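Local coordinates for protein glucosamine--fructose-6-phosphate aminotransferase [isomerizing] (Francisella tularensis subsp. tularensis, PDB 3TBF) that probably makes glucosamine 6-phosphate from fructose 6-phosphate and glutamine, the portion crystallised being its C-terminal, sugar-isomerising part, at residues S111-R122 and C136-S147; Y196-V207 and D329-V339. One frame throughout, in Å; residues are numbered along the deposited sequence. Where two conformers were deposited one is given.

Interaction 1: S111-R122 and C136-S147; sequences SGETADTLESLR and CNVPNSSLVRES
Glu113 OE2 accepts two hydrogens, one from the backbone of Ser142, whose N lies 2.9 Å from Glu113 OE2, and one from a water that also joins Arg145 NH2. Ser142 N comes from above the carboxylate plane, whereas Ser142 OG approaches Glu113 OE1 at 2.5 Å on the syn side. Although the side chain of Glu113 starts out away from Ser142, the bend at chi2 (-58°) turns its carboxylate back over the first turn of helix 142-146. There the helix dipole would probably stabilise the negative charge.

Beside it, Leu143 N gives a hydrogen bond of 3.0 Å to Gly112 O. Gly112, at positive phi, has its CA 3.6 Å from Cys136 SG and about as far from Ser141 OG, a spacing with no room for a side chain.

In this SIS domain, residues 111-114 follow strand 103-109 and lead into helix 115-124; their Ser-Gly-Glu-Thr sequence belongs in related synthases to the sugar-phosphate loop, and probably does here. Strand 129-136 and helix 142-146 form the next unit of this parallel alpha/beta fold; the two helix segments run nearly parallel at 14°, their axes 10.2 Å apart.

Leucines fill the groove between them, Leu121 CD2 meeting Leu143 CD2 at 3.9 Å, while Leu118 and Leu143 lie side by side with their chains pointing contrary ways. Farther along the helix, Arg122 grips Glu146 side-on in a salt bridge: Arg122 NE reaches Glu146 OE1 at 2.9 Å and Arg122 NH2 reaches Glu146 OE2 at 2.7 Å. Both carboxylate oxygens use syn lone pairs, and the two planes are only 7° apart. Leu118 CD2 lies against one guanidinium face, and Glu119 OE2 adds a weak bond to Arg122 NH1, making a three-residue salt-bridge network.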
loop_
_atom_site.group_PDB
_atom_site.type_symbol
_atom_site.label_atom_id
_atom_site.label_comp_id
_atom_site.label_asym_id
_atom_site.label_seq_id
_atom_site.Cartn_x
_atom_site.Cartn_y
_atom_site.Cartn_z
ATOM N N SER A 111 -4.619 21.877 -1.102
ATOM C CA SER A 111 -5.713 22.816 -1.213
ATOM C C SER A 111 -6.437 23.067 0.078
ATOM O O SER A 111 -7.090 24.077 0.215
ATOM C CB SER A 111 -6.761 22.254 -2.213
ATOM O OG SER A 111 -7.362 21.079 -1.716
ATOM N N GLY A 112 -6.390 22.120 0.987
ATOM C CA GLY A 112 -7.245 22.137 2.185
ATOM C C GLY A 112 -8.743 21.886 2.000
ATOM O O GLY A 112 -9.533 22.092 2.940
ATOM N N GLU A 113 -9.137 21.440 0.809
ATOM C CA GLU A 113 -10.543 21.183 0.486
ATOM C C GLU A 113 -10.813 19.721 0.041
ATOM O O GLU A 113 -11.907 19.373 -0.273
ATOM C CB GLU A 113 -11.016 22.153 -0.602
ATOM C CG GLU A 113 -10.899 23.656 -0.282
ATOM C CD GLU A 113 -11.679 24.075 1.015
ATOM O OE1 GLU A 113 -12.661 23.389 1.387
ATOM O OE2 GLU A 113 -11.306 25.084 1.673
ATOM N N THR A 114 -9.805 18.880 0.007
ATOM C CA THR A 114 -9.897 17.546 -0.532
ATOM C C THR A 114 -11.010 16.811 0.222
ATOM O O THR A 114 -10.945 16.649 1.467
ATOM C CB THR A 114 -8.534 16.841 -0.301
ATOM O OG1 THR A 114 -7.488 17.604 -0.925
ATOM C CG2 THR A 114 -8.516 15.404 -0.806
ATOM N N ALA A 115 -12.039 16.396 -0.517
ATOM C CA ALA A 115 -13.283 15.900 0.079
ATOM C C ALA A 115 -13.074 14.807 1.131
ATOM O O ALA A 115 -13.442 14.957 2.293
ATOM C CB ALA A 115 -14.197 15.387 -1.001
ATOM N N ASP A 116 -12.479 13.710 0.727
ATOM C CA ASP A 116 -12.324 12.571 1.620
ATOM C C ASP A 116 -11.463 12.864 2.866
ATOM O O ASP A 116 -11.793 12.449 3.984
ATOM C CB ASP A 116 -11.740 11.397 0.840
ATOM C CG ASP A 116 -12.758 10.765 -0.152
ATOM O OD1 ASP A 116 -13.988 10.753 0.126
ATOM O OD2 ASP A 116 -12.301 10.252 -1.203
ATOM N N THR A 117 -10.362 13.545 2.665
ATOM C CA THR A 117 -9.565 14.026 3.771
ATOM C C THR A 117 -10.360 14.922 4.720
ATOM O O THR A 117 -10.363 14.717 5.948
ATOM C CB THR A 117 -8.358 14.805 3.260
ATOM O OG1 THR A 117 -7.694 13.990 2.295
ATOM C CG2 THR A 117 -7.407 15.096 4.378
ATOM N N LEU A 118 -11.030 15.920 4.155
ATOM C CA LEU A 118 -11.861 16.810 4.955
ATOM C C LEU A 118 -12.949 16.049 5.678
ATOM O O LEU A 118 -13.199 16.294 6.849
ATOM C CB LEU A 118 -12.502 17.862 4.064
ATOM C CG LEU A 118 -13.420 18.841 4.749
ATOM C CD1 LEU A 118 -12.699 19.635 5.799
ATOM C CD2 LEU A 118 -14.017 19.759 3.689
ATOM N N GLU A 119 -13.610 15.115 5.010
ATOM C CA GLU A 119 -14.639 14.368 5.713
ATOM C C GLU A 119 -14.066 13.376 6.753
ATOM O O GLU A 119 -14.745 13.051 7.710
ATOM C CB GLU A 119 -15.525 13.654 4.714
ATOM C CG GLU A 119 -16.313 14.609 3.823
ATOM C CD GLU A 119 -17.372 15.377 4.604
ATOM O OE1 GLU A 119 -17.777 14.900 5.707
ATOM O OE2 GLU A 119 -17.772 16.466 4.098
ATOM N N SER A 120 -12.834 12.884 6.568
ATOM C CA SER A 120 -12.159 12.106 7.611
ATOM C C SER A 120 -11.885 12.988 8.809
ATOM O O SER A 120 -12.026 12.552 9.947
ATOM C CB SER A 120 -10.848 11.494 7.117
ATOM O OG SER A 120 -11.108 10.524 6.134
ATOM N N LEU A 121 -11.532 14.249 8.584
ATOM C CA LEU A 121 -11.341 15.086 9.737
ATOM C C LEU A 121 -12.687 15.230 10.491
ATOM O O LEU A 121 -12.753 15.072 11.706
ATOM C CB LEU A 121 -10.694 16.408 9.357
ATOM C CG LEU A 121 -10.608 17.492 10.446
ATOM C CD1 LEU A 121 -9.750 17.057 11.597
ATOM C CD2 LEU A 121 -10.126 18.847 9.896
ATOM N N ARG A 122 -13.770 15.464 9.772
ATOM C CA ARG A 122 -15.055 15.688 10.432
ATOM C C ARG A 122 -15.490 14.482 11.229
ATOM O O ARG A 122 -16.015 14.622 12.334
ATOM C CB ARG A 122 -16.125 16.100 9.430
ATOM C CG ARG A 122 -15.879 17.525 8.976
ATOM C CD ARG A 122 -16.533 17.837 7.665
ATOM N NE ARG A 122 -16.303 19.250 7.335
ATOM C CZ ARG A 122 -16.775 19.858 6.248
ATOM N NH1 ARG A 122 -17.503 19.176 5.369
ATOM N NH2 ARG A 122 -16.518 21.140 6.031
ATOM N N CYS A 136 -0.997 22.009 5.477
ATOM C CA CYS A 136 -1.763 22.549 4.322
ATOM C C CYS A 136 -1.027 23.704 3.701
ATOM O O CYS A 136 -0.171 24.276 4.330
ATOM C CB CYS A 136 -3.217 22.917 4.715
ATOM S SG CYS A 136 -4.298 23.742 3.363
ATOM N N ASN A 137 -1.362 24.008 2.453
ATOM C CA ASN A 137 -0.747 25.099 1.694
ATOM C C ASN A 137 -1.606 26.379 1.546
ATOM O O ASN A 137 -1.082 27.450 1.248
ATOM C CB ASN A 137 -0.343 24.641 0.299
ATOM C CG ASN A 137 0.694 25.573 -0.325
ATOM O OD1 ASN A 137 1.707 25.857 0.294
ATOM N ND2 ASN A 137 0.443 26.032 -1.536
ATOM N N VAL A 138 -2.907 26.254 1.746
ATOM C CA VAL A 138 -3.851 27.361 1.564
ATOM C C VAL A 138 -4.421 27.734 2.913
ATOM O O VAL A 138 -5.266 27.015 3.444
ATOM C CB VAL A 138 -4.999 26.963 0.639
ATOM C CG1 VAL A 138 -6.118 28.099 0.615
ATOM C CG2 VAL A 138 -4.450 26.616 -0.744
ATOM N N PRO A 139 -3.966 28.856 3.484
ATOM C CA PRO A 139 -4.541 29.274 4.758
ATOM C C PRO A 139 -5.963 29.734 4.523
ATOM O O PRO A 139 -6.305 30.291 3.449
ATOM C CB PRO A 139 -3.646 30.449 5.209
ATOM C CG PRO A 139 -3.068 31.013 3.947
ATOM C CD PRO A 139 -3.029 29.851 2.935
ATOM N N ASN A 140 -6.800 29.520 5.504
ATOM C CA ASN A 140 -8.205 29.808 5.285
ATOM C C ASN A 140 -8.840 28.806 4.298
ATOM O O ASN A 140 -9.436 29.164 3.287
ATOM C CB ASN A 140 -8.446 31.250 4.825
ATOM C CG ASN A 140 -9.925 31.592 4.842
ATOM O OD1 ASN A 140 -10.623 31.223 5.796
ATOM N ND2 ASN A 140 -10.436 32.219 3.762
ATOM N N SER A 141 -8.672 27.537 4.611
ATOM C CA SER A 141 -9.277 26.459 3.862
ATOM C C SER A 141 -10.036 25.681 4.915
ATOM O O SER A 141 -9.811 25.876 6.074
ATOM C CB SER A 141 -8.203 25.617 3.182
ATOM O OG SER A 141 -7.259 25.160 4.128
ATOM N N SER A 142 -10.967 24.848 4.508
ATOM C CA SER A 142 -11.783 24.107 5.449
ATOM C C SER A 142 -10.905 23.288 6.383
ATOM O O SER A 142 -11.123 23.285 7.585
ATOM C CB SER A 142 -12.720 23.176 4.704
ATOM O OG SER A 142 -13.479 23.877 3.752
ATOM N N LEU A 143 -9.899 22.614 5.829
ATOM C CA LEU A 143 -8.994 21.821 6.637
ATOM C C LEU A 143 -8.241 22.625 7.701
ATOM O O LEU A 143 -8.099 22.164 8.834
ATOM C CB LEU A 143 -7.997 21.081 5.761
ATOM C CG LEU A 143 -8.459 19.745 5.183
ATOM C CD1 LEU A 143 -7.324 19.221 4.299
ATOM C CD2 LEU A 143 -8.863 18.708 6.229
ATOM N N VAL A 144 -7.736 23.796 7.331
ATOM C CA VAL A 144 -7.102 24.682 8.297
ATOM C C VAL A 144 -8.100 25.199 9.338
ATOM O O VAL A 144 -7.836 25.156 10.525
ATOM C CB VAL A 144 -6.413 25.838 7.596
ATOM C CG1 VAL A 144 -5.920 26.878 8.620
ATOM C CG2 VAL A 144 -5.282 25.323 6.655
ATOM N N ARG A 145 -9.263 25.637 8.912
ATOM C CA ARG A 145 -10.248 26.150 9.871
ATOM C C ARG A 145 -10.734 25.076 10.844
ATOM O O ARG A 145 -10.913 25.303 12.022
ATOM C CB ARG A 145 -11.436 26.797 9.154
ATOM C CG ARG A 145 -11.030 28.019 8.311
ATOM C CD ARG A 145 -12.264 28.750 7.735
ATOM N NE ARG A 145 -13.112 27.845 6.966
ATOM C CZ ARG A 145 -13.128 27.728 5.650
ATOM N NH1 ARG A 145 -12.336 28.455 4.890
ATOM N NH2 ARG A 145 -13.968 26.868 5.092
ATOM N N GLU A 146 -10.910 23.874 10.343
ATOM C CA GLU A 146 -11.518 22.868 11.155
ATOM C C GLU A 146 -10.528 22.072 11.958
ATOM O O GLU A 146 -10.961 21.298 12.797
ATOM C CB GLU A 146 -12.381 21.999 10.315
ATOM C CG GLU A 146 -13.522 22.789 9.730
ATOM C CD GLU A 146 -14.397 21.935 8.837
ATOM O OE1 GLU A 146 -14.694 20.778 9.228
ATOM O OE2 GLU A 146 -14.805 22.415 7.746
ATOM N N SER A 147 -9.225 22.274 11.757
ATOM C CA SER A 147 -8.238 21.566 12.554
ATOM C C SER A 147 -7.855 22.379 13.794
ATOM O O SER A 147 -8.012 23.582 13.818
ATOM C CB SER A 147 -6.983 21.270 11.716
ATOM O OG SER A 147 -7.327 20.473 10.602
HETATM O O HOH W 1 -13.023 27.142 2.374
#

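Interaction 2: Y196-V207 and D329-V339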
loop_
_atom_site.group_PDB
_atom_site.type_symbol
_atom_site.label_atom_id
_atom_site.label_comp_id
_atom_site.label_asym_id
_atom_site.label_seq_id
_atom_site.Cartn_x
_atom_site.Cartn_y
_atom_site.Cartn_z
ATOM N N TYR A 196 20.318 17.468 12.755
ATOM C CA TYR A 196 19.266 17.221 11.779
ATOM C C TYR A 196 18.597 18.511 11.272
ATOM O O TYR A 196 18.219 18.578 10.111
ATOM C CB TYR A 196 18.247 16.252 12.347
ATOM C CG TYR A 196 18.876 14.964 12.787
ATOM C CD1 TYR A 196 19.718 14.261 11.932
ATOM C CD2 TYR A 196 18.663 14.458 14.050
ATOM C CE1 TYR A 196 20.300 13.095 12.315
ATOM C CE2 TYR A 196 19.275 13.280 14.452
ATOM C CZ TYR A 196 20.076 12.612 13.571
ATOM O OH TYR A 196 20.712 11.454 13.920
ATOM N N THR A 197 18.515 19.542 12.115
ATOM C CA THR A 197 18.066 20.827 11.646
ATOM C C THR A 197 19.014 21.355 10.548
ATOM O O THR A 197 18.541 21.879 9.538
ATOM C CB THR A 197 17.953 21.854 12.773
ATOM O OG1 THR A 197 17.115 21.346 13.806
ATOM C CG2 THR A 197 17.294 23.121 12.278
ATOM N N GLU A 198 20.327 21.209 10.735
ATOM C CA GLU A 198 21.297 21.637 9.715
ATOM C C GLU A 198 21.143 20.843 8.448
ATOM O O GLU A 198 21.315 21.367 7.375
ATOM C CB GLU A 198 22.772 21.566 10.189
ATOM C CG GLU A 198 23.114 22.641 11.261
ATOM C CD GLU A 198 22.905 24.157 10.794
ATOM O OE1 GLU A 198 23.658 24.615 9.878
ATOM O OE2 GLU A 198 22.027 24.896 11.359
ATOM N N GLU A 199 20.826 19.564 8.567
ATOM C CA GLU A 199 20.585 18.779 7.399
ATOM C C GLU A 199 19.364 19.296 6.600
ATOM O O GLU A 199 19.386 19.288 5.380
ATOM C CB GLU A 199 20.423 17.303 7.804
ATOM C CG GLU A 199 19.876 16.427 6.710
ATOM C CD GLU A 199 19.860 14.903 7.058
ATOM O OE1 GLU A 199 20.169 14.480 8.221
ATOM O OE2 GLU A 199 19.503 14.144 6.125
ATOM N N LEU A 200 18.304 19.716 7.279
ATOM C CA LEU A 200 17.144 20.284 6.593
ATOM C C LEU A 200 17.578 21.566 5.891
ATOM O O LEU A 200 17.228 21.782 4.748
ATOM C CB LEU A 200 15.980 20.573 7.550
ATOM C CG LEU A 200 15.296 19.370 8.211
ATOM C CD1 LEU A 200 14.012 19.760 9.035
ATOM C CD2 LEU A 200 14.970 18.213 7.214
ATOM N N LYS A 201 18.362 22.408 6.549
ATOM C CA LYS A 201 18.830 23.637 5.869
ATOM C C LYS A 201 19.676 23.396 4.596
ATOM O O LYS A 201 19.701 24.227 3.679
ATOM C CB LYS A 201 19.585 24.506 6.812
ATOM C CG LYS A 201 18.736 25.068 7.889
ATOM C CD LYS A 201 19.593 25.954 8.725
ATOM C CE LYS A 201 18.899 26.449 9.946
ATOM N NZ LYS A 201 19.947 26.785 10.967
ATOM N N ASN A 202 20.321 22.239 4.528
ATOM C CA ASN A 202 21.220 21.952 3.444
ATOM C C ASN A 202 20.458 21.437 2.257
ATOM O O ASN A 202 21.054 21.248 1.203
ATOM C CB ASN A 202 22.276 20.918 3.850
ATOM C CG ASN A 202 23.242 21.438 4.949
ATOM O OD1 ASN A 202 23.399 22.656 5.175
ATOM N ND2 ASN A 202 23.878 20.496 5.633
ATOM N N ILE A 203 19.164 21.186 2.408
ATOM C CA ILE A 203 18.396 20.676 1.301
ATOM C C ILE A 203 18.393 21.579 0.065
ATOM O O ILE A 203 18.370 21.105 -1.073
ATOM C CB ILE A 203 16.895 20.340 1.688
ATOM C CG1 ILE A 203 16.852 19.156 2.663
ATOM C CG2 ILE A 203 16.136 19.941 0.444
ATOM C CD1 ILE A 203 15.450 18.736 3.177
ATOM N N ARG A 204 18.358 22.877 0.275
ATOM C CA ARG A 204 18.294 23.815 -0.841
ATOM C C ARG A 204 19.422 23.613 -1.858
ATOM O O ARG A 204 19.178 23.474 -3.048
ATOM C CB ARG A 204 18.334 25.233 -0.316
ATOM C CG ARG A 204 18.360 26.226 -1.424
ATOM C CD ARG A 204 18.027 27.642 -0.987
ATOM N NE ARG A 204 17.801 28.478 -2.177
ATOM C CZ ARG A 204 17.087 29.599 -2.205
ATOM N NH1 ARG A 204 16.497 30.053 -1.111
ATOM N NH2 ARG A 204 16.975 30.269 -3.338
ATOM N N ALA A 205 20.654 23.569 -1.380
ATOM C CA ALA A 205 21.794 23.331 -2.263
ATOM C C ALA A 205 21.692 21.974 -2.954
ATOM O O ALA A 205 22.027 21.813 -4.118
ATOM C CB ALA A 205 23.115 23.441 -1.480
ATOM N N LEU A 206 21.230 20.979 -2.229
ATOM C CA LEU A 206 21.205 19.628 -2.792
ATOM C C LEU A 206 20.094 19.546 -3.874
ATOM O O LEU A 206 20.243 18.879 -4.904
ATOM C CB LEU A 206 21.007 18.659 -1.671
ATOM C CG LEU A 206 22.122 18.682 -0.616
ATOM C CD1 LEU A 206 21.766 17.670 0.465
ATOM C CD2 LEU A 206 23.515 18.389 -1.197
ATOM N N VAL A 207 19.013 20.285 -3.665
ATOM C CA VAL A 207 17.933 20.279 -4.618
ATOM C C VAL A 207 18.393 20.965 -5.882
ATOM O O VAL A 207 18.139 20.519 -6.996
ATOM C CB VAL A 207 16.672 20.920 -4.022
ATOM C CG1 VAL A 207 15.638 21.275 -5.110
ATOM C CG2 VAL A 207 16.045 19.975 -2.939
ATOM N N ASP A 329 24.523 14.140 -5.116
ATOM C CA ASP A 329 24.639 14.189 -3.669
ATOM C C ASP A 329 23.256 14.370 -3.104
ATOM O O ASP A 329 22.620 15.354 -3.383
ATOM C CB ASP A 329 25.521 15.350 -3.235
ATOM C CG ASP A 329 25.820 15.340 -1.732
ATOM O OD1 ASP A 329 25.227 14.493 -0.983
ATOM O OD2 ASP A 329 26.667 16.183 -1.319
ATOM N N ALA A 330 22.797 13.404 -2.309
ATOM C CA ALA A 330 21.442 13.420 -1.719
ATOM C C ALA A 330 21.390 13.622 -0.192
ATOM O O ALA A 330 20.319 13.911 0.374
ATOM C CB ALA A 330 20.698 12.151 -2.092
ATOM N N GLY A 331 22.505 13.463 0.488
ATOM C CA GLY A 331 22.560 13.749 1.897
ATOM C C GLY A 331 22.081 12.528 2.631
ATOM O O GLY A 331 22.312 11.430 2.183
ATOM N N HIS A 332 21.352 12.717 3.724
ATOM C CA HIS A 332 20.990 11.619 4.616
ATOM C C HIS A 332 19.462 11.396 4.721
ATOM O O HIS A 332 18.729 11.596 3.750
ATOM C CB HIS A 332 21.691 11.831 5.971
ATOM C CG HIS A 332 23.183 11.943 5.854
ATOM N ND1 HIS A 332 23.957 10.974 5.246
ATOM C CD2 HIS A 332 24.036 12.919 6.254
ATOM C CE1 HIS A 332 25.224 11.352 5.284
ATOM N NE2 HIS A 332 25.297 12.528 5.890
ATOM N N ASP A 333 18.971 10.973 5.872
ATOM C CA ASP A 333 17.579 10.507 5.946
ATOM C C ASP A 333 16.577 11.579 5.683
ATOM O O ASP A 333 15.477 11.315 5.204
ATOM C CB ASP A 333 17.257 9.932 7.324
ATOM C CG ASP A 333 17.769 8.499 7.517
ATOM O OD1 ASP A 333 18.348 7.895 6.548
ATOM O OD2 ASP A 333 17.525 7.994 8.666
ATOM N N PHE A 334 16.914 12.794 6.055
ATOM C CA PHE A 334 15.921 13.837 5.954
ATOM C C PHE A 334 15.985 14.471 4.565
ATOM O O PHE A 334 14.931 14.721 3.935
ATOM C CB PHE A 334 16.053 14.851 7.065
ATOM C CG PHE A 334 15.542 14.374 8.378
ATOM C CD1 PHE A 334 14.204 14.219 8.588
ATOM C CD2 PHE A 334 16.385 14.125 9.419
ATOM C CE1 PHE A 334 13.699 13.793 9.838
ATOM C CE2 PHE A 334 15.893 13.745 10.649
ATOM C CZ PHE A 334 14.533 13.578 10.848
ATOM N N SER A 335 17.194 14.671 4.055
ATOM C CA SER A 335 17.334 15.340 2.791
ATOM C C SER A 335 17.108 14.448 1.603
ATOM O O SER A 335 16.512 14.869 0.628
ATOM C CB SER A 335 18.718 16.051 2.690
ATOM O OG SER A 335 19.822 15.163 2.759
ATOM N N ALA A 336 17.552 13.208 1.675
ATOM C CA ALA A 336 17.624 12.380 0.474
ATOM C C ALA A 336 16.275 12.090 -0.111
ATOM O O ALA A 336 16.119 12.116 -1.319
ATOM C CB ALA A 336 18.451 11.086 0.702
ATOM N N PRO A 337 15.261 11.854 0.719
ATOM C CA PRO A 337 13.947 11.630 0.098
ATOM C C PRO A 337 13.434 12.785 -0.771
ATOM O O PRO A 337 12.829 12.569 -1.830
ATOM C CB PRO A 337 13.024 11.436 1.309
ATOM C CG PRO A 337 13.994 10.800 2.354
ATOM C CD PRO A 337 15.239 11.633 2.177
ATOM N N VAL A 338 13.659 14.008 -0.311
ATOM C CA VAL A 338 13.335 15.190 -1.083
ATOM C C VAL A 338 14.239 15.294 -2.329
ATOM O O VAL A 338 13.746 15.492 -3.417
ATOM C CB VAL A 338 13.513 16.476 -0.246
ATOM C CG1 VAL A 338 13.177 17.701 -1.104
ATOM C CG2 VAL A 338 12.684 16.428 1.027
ATOM N N VAL A 339 15.551 15.157 -2.160
ATOM C CA VAL A 339 16.470 15.326 -3.290
ATOM C C VAL A 339 16.198 14.315 -4.413
ATOM O O VAL A 339 16.125 14.663 -5.591
ATOM C CB VAL A 339 17.906 15.302 -2.851
ATOM C CG1 VAL A 339 18.897 15.438 -4.076
ATOM C CG2 VAL A 339 18.171 16.456 -1.848
HETATM O O HOH W 2 19.551 11.652 8.558
HETATM O O HOH W 3 22.274 17.265 -5.354
#
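Ile203 and Ser335 bring their CA atoms to within 5.6 Å where helices 203-207 and 335-339 run side by side, at 34° with axes 9.7 Å apart. Small and branched residues suit this spacing. Ile203 CG1 rests on Ser335 CB at 3.6 Å, and one turn on, Leu206 CB meets Val339 CG2, also at 3.6 Å. The rest of the Leu206 side chain spreads over residues 329-331, its CD2 touching Asp329 and its CD1 lying near Ser335 OG, which itself bonds to Ala330 O and so ties the turn together.

Phe334 fills the other end. Its CB packs on Leu200 CD2 at 3.5 Å, and its ring meets that of Tyr196 obliquely, centroids 5.7 Å apart, with Trp75 and Tyr79 completing the aromatic cluster. The contact thus fastens helices 190-201 and 203-211 to the start of helix 335-355, the helix that follows the last strand of the second SIS domain's sheet.

Between these apolar patches lies buried Glu199. With CG anti to the backbone N (chi1 168°) its extended chain reaches the backbone amides that lead into helix 335-355, where Glu199 OE2 takes hydrogen bonds from Phe334 N at 2.9 Å and Ser335 N at 3.1 Å, both on one face of the carboxylate. A water joins Glu199 OE1 to Asp333 N. Amide donors and the helix dipole together probably keep this buried carboxylate ionised.

From the N terminus, interaction 1 comes first: the 13 residues between its segments include the rest of helix 115-124 and most of strand 129-136, so it closes a short loop within the first SIS domain. The chain then passes through strand 149-152 and helix 165-184 before interaction 2 opens at Tyr196. That contact spans 121 residues, holding all five strands of the second parallel sheet, and brings the chain back to helices 190-201 and 203-211. The two contacts are in series, neither crossing nor enclosing the other. Their centres lie 28 Å apart: one joins successive units of one domain, the other ties helices 190-201 and 203-211 to helix 335-355, after the last strand of the second sheet.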